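Local coordinates for aminotransferase class-III (PDB 5GHG), which probably transfers amino groups between amines and carbonyl compounds as a class-III omega-transaminase, using a pyridoxal-phosphate cofactor bound here in its aminated PMP form, at residues F264-N269 with V377-G382; D38-E43 with C426-I431; V60-S65 with S291-I296. The protein carries 1 engineered substitution. One frame throughout, in Å; residues are numbered along the deposited sequence.

Overall arrangement
From the N terminus, the hairpin segment 38-43 opens the widest loop, which contact 2 closes only at 426-431, just before the C-terminal helix 433-455. Contacts 1 and 3 both fall within that span. Segment 60-65 comes next and meets 291-296 in contact 3; before that loop is complete, 264-269 has left to meet 377-382 in contact 1, so contacts 1 and 3 cross along the chain. Contacts 1 and 2 reach the same mixed sheet, built from N-terminal and C-terminal strands, and touch through Arg-266 NH1 and Pro-427 O. Contact 3 ties the loop between helices 55-58 and 67-77 to the loop linking strands 282-285 and 297-301 of the other sheet, and joins contact 2 through Gly-39 and Phe-64.

Contact 1. Residues F264-N269 with V377-G382; sequences FGRTGN and VGLIAG
Arg-266 lies against the tip of a beta hairpin, where strands 371-377 and 380-385 are joined by a type II' turn from Val-377 to Ile-380. Its own backbone belongs to a second turn, type I, from Gly-265 to Gly-268, and the two turns dock directly: Leu-379 N donates to Arg-266 O at 2.9 Å, with an N-H...O angle of 157°. From CB the arginine chain leaves with CG anti to the backbone N (chi1 177°), which brings CG to 4.2 Å from Ile-380 CB, the two side chains crossing at about a right angle. CD comes within 4.0 Å of that CB and 3.6 Å of Leu-379 O. Bends at chi2 and chi3 fold the chain back, bringing NH1 over to the same oxygen: NH1 donates to Leu-379 O at 3.0 Å. The acceptor sits at the guanidinium edge, close to its plane, but NH1 approaches from above the carbonyl plane, 38° out of it. NH1 has a further acceptor in Pro-427 O, and NH2 is bonded to Gln-288 OE1, which together would fix the rotation of the group inside this buried contact.

Beside the arginine, Gly-378 sets its CA against the backbone of the type I turn, 3.6 Å from Thr-267 C. A side chain there would run into Thr-267 and Gly-268, and the positive phi also favours glycine. Thr-267 turns its hydroxyl to Thr-275, while Val-377 CG2 reaches to 3.6 Å from Thr-267 O.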
loop_
_atom_site.group_PDB
_atom_site.type_symbol
_atom_site.label_atom_id
_atom_site.label_comp_id
_atom_site.label_asym_id
_atom_site.label_seq_id
_atom_site.Cartn_x
_atom_site.Cartn_y
_atom_site.Cartn_z
ATOM N N PHE B 264 20.605 -0.599 -1.167
ATOM C CA PHE B 264 21.072 -0.780 -2.542
ATOM C C PHE B 264 21.964 0.354 -3.022
ATOM O O PHE B 264 21.844 0.810 -4.152
ATOM C CB PHE B 264 19.880 -1.030 -3.476
ATOM C CG PHE B 264 19.009 -2.167 -3.009
ATOM C CD1 PHE B 264 19.462 -3.478 -3.106
ATOM C CD2 PHE B 264 17.801 -1.934 -2.382
ATOM C CE1 PHE B 264 18.679 -4.535 -2.625
ATOM C CE2 PHE B 264 17.016 -2.970 -1.900
ATOM C CZ PHE B 264 17.459 -4.272 -2.018
ATOM N N GLY B 265 22.904 0.780 -2.175
ATOM C CA GLY B 265 24.029 1.610 -2.599
ATOM C C GLY B 265 23.966 3.083 -2.245
ATOM O O GLY B 265 24.923 3.806 -2.517
ATOM N N ARG B 266 22.899 3.542 -1.602
ATOM C CA ARG B 266 22.694 4.972 -1.406
ATOM C C ARG B 266 23.757 5.607 -0.502
ATOM O O ARG B 266 24.105 6.772 -0.697
ATOM C CB ARG B 266 21.295 5.217 -0.842
ATOM C CG ARG B 266 20.964 6.669 -0.529
ATOM C CD ARG B 266 21.187 7.554 -1.729
ATOM N NE ARG B 266 20.401 7.148 -2.896
ATOM C CZ ARG B 266 20.478 7.742 -4.082
ATOM N NH1 ARG B 266 21.324 8.760 -4.260
ATOM N NH2 ARG B 266 19.738 7.324 -5.075
ATOM N N THR B 267 24.270 4.878 0.491
ATOM C CA THR B 267 25.124 5.505 1.509
ATOM C C THR B 267 26.609 5.173 1.337
ATOM O O THR B 267 27.398 5.437 2.247
ATOM C CB THR B 267 24.667 5.133 2.922
ATOM O OG1 THR B 267 24.919 3.740 3.166
ATOM C CG2 THR B 267 23.190 5.427 3.094
ATOM N N GLY B 268 27.005 4.631 0.189
ATOM C CA GLY B 268 28.385 4.264 -0.046
ATOM C C GLY B 268 28.679 2.803 0.189
ATOM O O GLY B 268 29.803 2.354 -0.063
ATOM N N ASN B 269 27.709 2.062 0.708
ATOM C CA ASN B 269 27.775 0.606 0.764
ATOM C C ASN B 269 26.435 0.078 0.276
ATOM O O ASN B 269 25.479 0.843 0.094
ATOM C CB ASN B 269 28.077 0.127 2.186
ATOM C CG ASN B 269 29.474 0.503 2.624
ATOM O OD1 ASN B 269 30.433 -0.131 2.227
ATOM N ND2 ASN B 269 29.593 1.561 3.418
ATOM N N VAL B 377 26.197 11.469 3.713
ATOM C CA VAL B 377 27.134 10.370 3.521
ATOM C C VAL B 377 26.818 9.721 2.183
ATOM O O VAL B 377 25.673 9.736 1.733
ATOM C CB VAL B 377 27.075 9.320 4.660
ATOM C CG1 VAL B 377 25.708 8.707 4.759
ATOM C CG2 VAL B 377 28.114 8.233 4.440
ATOM N N GLY B 378 27.833 9.153 1.541
ATOM C CA GLY B 378 27.593 8.486 0.281
ATOM C C GLY B 378 26.934 9.448 -0.694
ATOM O O GLY B 378 27.387 10.586 -0.881
ATOM N N LEU B 379 25.825 9.009 -1.320
ATOM C CA LEU B 379 25.147 9.806 -2.329
ATOM C C LEU B 379 23.858 10.429 -1.798
ATOM O O LEU B 379 22.890 10.608 -2.541
ATOM C CB LEU B 379 24.883 8.967 -3.583
ATOM C CG LEU B 379 24.699 9.638 -4.948
ATOM C CD1 LEU B 379 25.871 10.587 -5.298
ATOM C CD2 LEU B 379 24.478 8.589 -6.045
ATOM N N ILE B 380 23.817 10.784 -0.514
ATOM C CA ILE B 380 22.663 11.492 0.038
ATOM C C ILE B 380 23.167 12.643 0.886
ATOM O O ILE B 380 24.124 12.481 1.654
ATOM C CB ILE B 380 21.730 10.565 0.838
ATOM C CG1 ILE B 380 20.423 11.281 1.155
ATOM C CG2 ILE B 380 22.412 10.077 2.114
ATOM C CD1 ILE B 380 19.325 10.387 1.681
ATOM N N ALA B 381 22.548 13.802 0.747
ATOM C CA ALA B 381 23.020 14.981 1.454
ATOM C C ALA B 381 21.881 15.942 1.700
ATOM O O ALA B 381 20.895 15.967 0.972
ATOM C CB ALA B 381 24.154 15.692 0.689
ATOM N N GLY B 382 22.046 16.755 2.732
ATOM C CA GLY B 382 21.131 17.844 3.000
ATOM C C GLY B 382 21.897 19.114 3.270
ATOM O O GLY B 382 22.965 19.088 3.879
#

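Contact 2. Residues D38-E43 with C426-I431; sequences DGIYVE and CPPLII
Ile-40 drives its CG2 methyl into a pocket formed by Pro-428, Ile-430 and Ile-431, and this one branch makes most of the tight part of the contact. CG2 stands 3.9 Å from CG of the Pro-428 ring, which its side chain crosses at about a right angle, and 4.0 Å from CG1 of Ile-430. On the remaining side it reaches the backbone of Ile-431, 4.1 Å from CA. The longer branch takes another course: CG1 lies between the backbone N and the carbonyl carbon (chi1 70°), which brings CD1 to the end of Ile-431, with 4.1 Å between the two CD1 methyls. The same CG1 rests over the centre of the Tyr-41 ring, 3.7 Å above its plane. Ile-51 of strand 49-52 and Gln-435 of helix 433-455 also touch Ile-40, which is buried.

The packing thins toward Gly-39 and the partly exposed Ile-430. Here one methyl does the work, Ile-430 CD1 lying 3.9 Å from Gly-39 CA, and Leu-347 of helix 347-363 touches the isoleucine as well. Polar groups on this side look elsewhere: Asp-38 OD2 forms a salt bridge with Arg-49, and Gly-39 N is bonded to Ser-65 OG.

Both segments present compact turns, type II' from Asp-38 to Tyr-41 and type I from Pro-428 to Ile-431, and they meet wholly through apolar groups. The first is the tip of the hairpin joining strands 32-38 and 41-44. Its docking on the loop before the last helix is consistent with the small domain of class-III, fold type I aminotransferases, which is assembled from both ends of the chain.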
loop_
_atom_site.group_PDB
_atom_site.type_symbol
_atom_site.label_atom_id
_atom_site.label_comp_id
_atom_site.label_asym_id
_atom_site.label_seq_id
_atom_site.Cartn_x
_atom_site.Cartn_y
_atom_site.Cartn_z
ATOM N N ASP B 38 14.832 10.473 -18.889
ATOM C CA ASP B 38 16.022 10.174 -19.682
ATOM C C ASP B 38 17.229 10.210 -18.749
ATOM O O ASP B 38 17.724 11.295 -18.427
ATOM C CB ASP B 38 16.147 11.194 -20.825
ATOM C CG ASP B 38 17.490 11.146 -21.523
ATOM O OD1 ASP B 38 18.160 10.113 -21.466
ATOM O OD2 ASP B 38 17.856 12.159 -22.154
ATOM N N GLY B 39 17.704 9.034 -18.336
ATOM C CA GLY B 39 18.845 8.992 -17.435
ATOM C C GLY B 39 18.534 9.719 -16.135
ATOM O O GLY B 39 17.544 9.413 -15.450
ATOM N N ILE B 40 19.361 10.698 -15.766
ATOM C CA ILE B 40 19.104 11.439 -14.534
ATOM C C ILE B 40 18.105 12.576 -14.731
ATOM O O ILE B 40 17.802 13.281 -13.762
ATOM C CB ILE B 40 20.373 12.042 -13.901
ATOM C CG1 ILE B 40 20.929 13.189 -14.753
ATOM C CG2 ILE B 40 21.421 10.939 -13.647
ATOM C CD1 ILE B 40 21.984 14.044 -14.006
ATOM N N TYR B 41 17.589 12.759 -15.944
ATOM C CA TYR B 41 16.743 13.896 -16.281
ATOM C C TYR B 41 15.281 13.493 -16.433
ATOM O O TYR B 41 14.960 12.365 -16.822
ATOM C CB TYR B 41 17.188 14.563 -17.596
ATOM C CG TYR B 41 18.674 14.877 -17.666
ATOM C CD1 TYR B 41 19.185 16.055 -17.131
ATOM C CD2 TYR B 41 19.550 14.007 -18.295
ATOM C CE1 TYR B 41 20.564 16.343 -17.199
ATOM C CE2 TYR B 41 20.920 14.273 -18.361
ATOM C CZ TYR B 41 21.417 15.441 -17.816
ATOM O OH TYR B 41 22.778 15.688 -17.893
ATOM N N VAL B 42 14.395 14.441 -16.153
ATOM C CA VAL B 42 13.001 14.346 -16.510
ATOM C C VAL B 42 12.637 15.608 -17.275
ATOM O O VAL B 42 13.307 16.640 -17.182
ATOM C CB VAL B 42 12.059 14.173 -15.293
ATOM C CG1 VAL B 42 12.309 12.840 -14.598
ATOM C CG2 VAL B 42 12.209 15.307 -14.320
ATOM N N GLU B 43 11.555 15.515 -18.030
ATOM C CA GLU B 43 11.084 16.601 -18.878
ATOM C C GLU B 43 9.593 16.800 -18.600
ATOM O O GLU B 43 8.835 15.832 -18.593
ATOM C CB GLU B 43 11.364 16.261 -20.329
ATOM C CG GLU B 43 10.739 17.141 -21.360
ATOM C CD GLU B 43 11.032 16.628 -22.776
ATOM O OE1 GLU B 43 12.199 16.235 -23.035
ATOM O OE2 GLU B 43 10.089 16.585 -23.591
ATOM N N CYS B 426 19.818 13.580 -3.593
ATOM C CA CYS B 426 19.820 12.125 -3.566
ATOM C C CYS B 426 19.700 11.637 -5.006
ATOM O O CYS B 426 18.688 11.045 -5.402
ATOM C CB CYS B 426 18.660 11.618 -2.700
ATOM S SG CYS B 426 18.531 9.843 -2.484
ATOM N N PRO B 427 20.712 11.910 -5.828
ATOM C CA PRO B 427 20.577 11.691 -7.277
ATOM C C PRO B 427 20.722 10.225 -7.646
ATOM O O PRO B 427 21.155 9.405 -6.822
ATOM C CB PRO B 427 21.709 12.544 -7.864
ATOM C CG PRO B 427 22.773 12.532 -6.765
ATOM C CD PRO B 427 21.962 12.606 -5.480
ATOM N N PRO B 428 20.361 9.855 -8.876
ATOM C CA PRO B 428 20.415 8.449 -9.267
ATOM C C PRO B 428 21.835 7.889 -9.185
ATOM O O PRO B 428 22.819 8.608 -9.356
ATOM C CB PRO B 428 19.878 8.449 -10.695
ATOM C CG PRO B 428 19.035 9.692 -10.783
ATOM C CD PRO B 428 19.754 10.701 -9.924
ATOM N N LEU B 429 21.913 6.587 -8.904
ATOM C CA LEU B 429 23.181 5.876 -8.769
ATOM C C LEU B 429 24.021 5.949 -10.036
ATOM O O LEU B 429 25.239 5.746 -9.969
ATOM C CB LEU B 429 22.923 4.408 -8.423
ATOM C CG LEU B 429 21.979 4.097 -7.257
ATOM C CD1 LEU B 429 21.771 2.574 -7.132
ATOM C CD2 LEU B 429 22.568 4.652 -5.979
ATOM N N ILE B 430 23.392 6.237 -11.186
ATOM C CA ILE B 430 24.077 6.313 -12.465
ATOM C C ILE B 430 24.699 7.678 -12.751
ATOM O O ILE B 430 25.305 7.862 -13.821
ATOM C CB ILE B 430 23.123 5.981 -13.634
ATOM C CG1 ILE B 430 21.932 6.947 -13.653
ATOM C CG2 ILE B 430 22.674 4.492 -13.611
ATOM C CD1 ILE B 430 21.217 6.992 -15.009
ATOM N N ILE B 431 24.546 8.652 -11.857
ATOM C CA ILE B 431 25.074 9.991 -12.130
ATOM C C ILE B 431 26.602 9.931 -12.290
ATOM O O ILE B 431 27.271 9.056 -11.733
ATOM C CB ILE B 431 24.654 10.972 -11.028
ATOM C CG1 ILE B 431 24.878 12.425 -11.482
ATOM C CG2 ILE B 431 25.350 10.649 -9.710
ATOM C CD1 ILE B 431 24.203 13.460 -10.601
#

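Contact 3. Residues V60-S65 with S291-I296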
loop_
_atom_site.group_PDB
_atom_site.type_symbol
_atom_site.label_atom_id
_atom_site.label_comp_id
_atom_site.label_asym_id
_atom_site.label_seq_id
_atom_site.Cartn_x
_atom_site.Cartn_y
_atom_site.Cartn_z
ATOM N N VAL B 60 14.714 6.192 -7.693
ATOM C CA VAL B 60 14.925 5.757 -9.089
ATOM C C VAL B 60 16.427 5.607 -9.282
ATOM O O VAL B 60 17.103 6.419 -9.925
ATOM C CB VAL B 60 14.264 6.715 -10.097
ATOM C CG1 VAL B 60 14.404 6.190 -11.528
ATOM C CG2 VAL B 60 12.777 6.855 -9.726
ATOM N N GLY B 61 16.955 4.513 -8.746
ATOM C CA GLY B 61 18.393 4.319 -8.699
ATOM C C GLY B 61 19.058 4.221 -10.062
ATOM O O GLY B 61 20.137 4.785 -10.265
ATOM N N VAL B 62 18.438 3.511 -11.016
ATOM C CA VAL B 62 19.064 3.308 -12.326
ATOM C C VAL B 62 18.694 4.386 -13.328
ATOM O O VAL B 62 18.987 4.270 -14.529
ATOM C CB VAL B 62 18.745 1.911 -12.911
ATOM C CG1 VAL B 62 19.283 0.806 -11.991
ATOM C CG2 VAL B 62 17.274 1.750 -13.148
ATOM N N GLY B 63 18.041 5.451 -12.868
ATOM C CA GLY B 63 17.648 6.509 -13.775
ATOM C C GLY B 63 16.300 6.223 -14.426
ATOM O O GLY B 63 15.677 5.186 -14.213
ATOM N N PHE B 64 15.864 7.157 -15.269
ATOM C CA PHE B 64 14.491 7.185 -15.745
ATOM C C PHE B 64 14.322 6.625 -17.155
ATOM O O PHE B 64 13.244 6.776 -17.737
ATOM C CB PHE B 64 13.951 8.633 -15.701
ATOM C CG PHE B 64 13.743 9.160 -14.315
ATOM C CD1 PHE B 64 14.778 9.754 -13.620
ATOM C CD2 PHE B 64 12.501 9.023 -13.683
ATOM C CE1 PHE B 64 14.606 10.225 -12.317
ATOM C CE2 PHE B 64 12.308 9.501 -12.386
ATOM C CZ PHE B 64 13.354 10.097 -11.700
ATOM N N SER B 65 15.348 5.997 -17.724
ATOM C CA SER B 65 15.202 5.446 -19.073
ATOM C C SER B 65 16.026 4.170 -19.180
ATOM O O SER B 65 17.050 4.094 -19.873
ATOM C CB SER B 65 15.626 6.471 -20.134
ATOM O OG SER B 65 16.999 6.768 -19.984
ATOM N N SER B 291 14.066 0.357 -8.315
ATOM C CA SER B 291 14.178 1.728 -8.820
ATOM C C SER B 291 12.804 2.373 -9.016
ATOM O O SER B 291 12.636 3.267 -9.851
ATOM C CB SER B 291 14.992 1.772 -10.128
ATOM O OG SER B 291 16.346 1.455 -9.864
ATOM N N SER B 292 11.813 1.910 -8.266
ATOM C CA SER B 292 10.421 2.366 -8.379
ATOM C C SER B 292 9.808 2.117 -9.756
ATOM O O SER B 292 8.773 2.699 -10.083
ATOM C CB SER B 292 10.298 3.854 -8.023
ATOM O OG SER B 292 10.471 4.039 -6.632
ATOM N N TYR B 293 10.415 1.277 -10.598
ATOM C CA TYR B 293 9.805 1.017 -11.903
ATOM C C TYR B 293 8.478 0.290 -11.756
ATOM O O TYR B 293 7.605 0.405 -12.626
ATOM C CB TYR B 293 10.756 0.252 -12.805
ATOM C CG TYR B 293 11.695 1.130 -13.601
ATOM C CD1 TYR B 293 12.473 2.097 -12.981
ATOM C CD2 TYR B 293 11.828 0.971 -14.986
ATOM C CE1 TYR B 293 13.356 2.898 -13.711
ATOM C CE2 TYR B 293 12.714 1.760 -15.721
ATOM C CZ TYR B 293 13.468 2.721 -15.091
ATOM O OH TYR B 293 14.337 3.512 -15.821
ATOM N N LEU B 294 8.318 -0.465 -10.666
ATOM C CA LEU B 294 7.045 -1.022 -10.245
ATOM C C LEU B 294 7.033 -1.031 -8.719
ATOM O O LEU B 294 8.090 -1.125 -8.103
ATOM C CB LEU B 294 6.821 -2.452 -10.764
ATOM C CG LEU B 294 6.534 -2.589 -12.249
ATOM C CD1 LEU B 294 6.301 -4.044 -12.628
ATOM C CD2 LEU B 294 5.306 -1.731 -12.614
ATOM N N PRO B 295 5.856 -0.938 -8.099
ATOM C CA PRO B 295 5.786 -0.969 -6.623
ATOM C C PRO B 295 6.091 -2.366 -6.102
ATOM O O PRO B 295 5.443 -3.343 -6.500
ATOM C CB PRO B 295 4.317 -0.592 -6.332
ATOM C CG PRO B 295 3.708 -0.202 -7.651
ATOM C CD PRO B 295 4.538 -0.761 -8.736
ATOM N N ILE B 296 7.069 -2.458 -5.214
ATOM C CA ILE B 296 7.340 -3.685 -4.475
ATOM C C ILE B 296 8.241 -3.338 -3.285
ATOM O O ILE B 296 9.105 -2.467 -3.372
ATOM C CB ILE B 296 7.979 -4.772 -5.361
ATOM C CG1 ILE B 296 8.246 -6.032 -4.547
ATOM C CG2 ILE B 296 9.277 -4.260 -5.955
ATOM C CD1 ILE B 296 8.680 -7.246 -5.371
#
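The Tyr-293 ring meets the loop 60-65 with its edge: Gly-63 O lies at that edge in the ring plane, Val-60 CG1 is near the plane 4.1 Å from CE1, and Val-62 CG2 comes in obliquely. A second ring, that of Phe-64, has Val-60 CG1 over the centre of one face, 3.8 Å above its plane, so this methyl sits between the two aromatics. Two loops of the fold type I aminotransferase meet here, the one before helix 67-77, with a type I turn from Val-60 to Gly-63, and the one between strands 282-285 and 297-301, which places the Ser-292 side chain about 8 Å from the bound PMP. The dimer interface runs alongside, with Phe-82 of the second subunit packing on Phe-64 and Pro-81 of the second subunit on Tyr-293.

The tyrosine hydroxyl acts as both donor and acceptor. OH donates to Gly-63 O at 2.7 Å, tilted 30° from the carbonyl plane, and accepts from Glu-66 N, the residue after Ser-65 and just before helix 67-77. A phenylalanine here would fill much the same volume but would probably leave both the Gly-63 carbonyl and the Glu-66 amide without their mate, and the loop less firmly held to the ring.

The Ser-291 carbonyl faces Val-60 in a CA-H...O contact, CA to O 3.5 Å. The Ser-291 hydroxyl sits beside its own backbone N (chi1 -68°), which aims it at the turn; it is also bonded to Asn-338 OD1. Val-62 N donates to Ser-291 OG at 3.2 Å, while Val-62 CG2 covers the same oxygen at 3.4 Å.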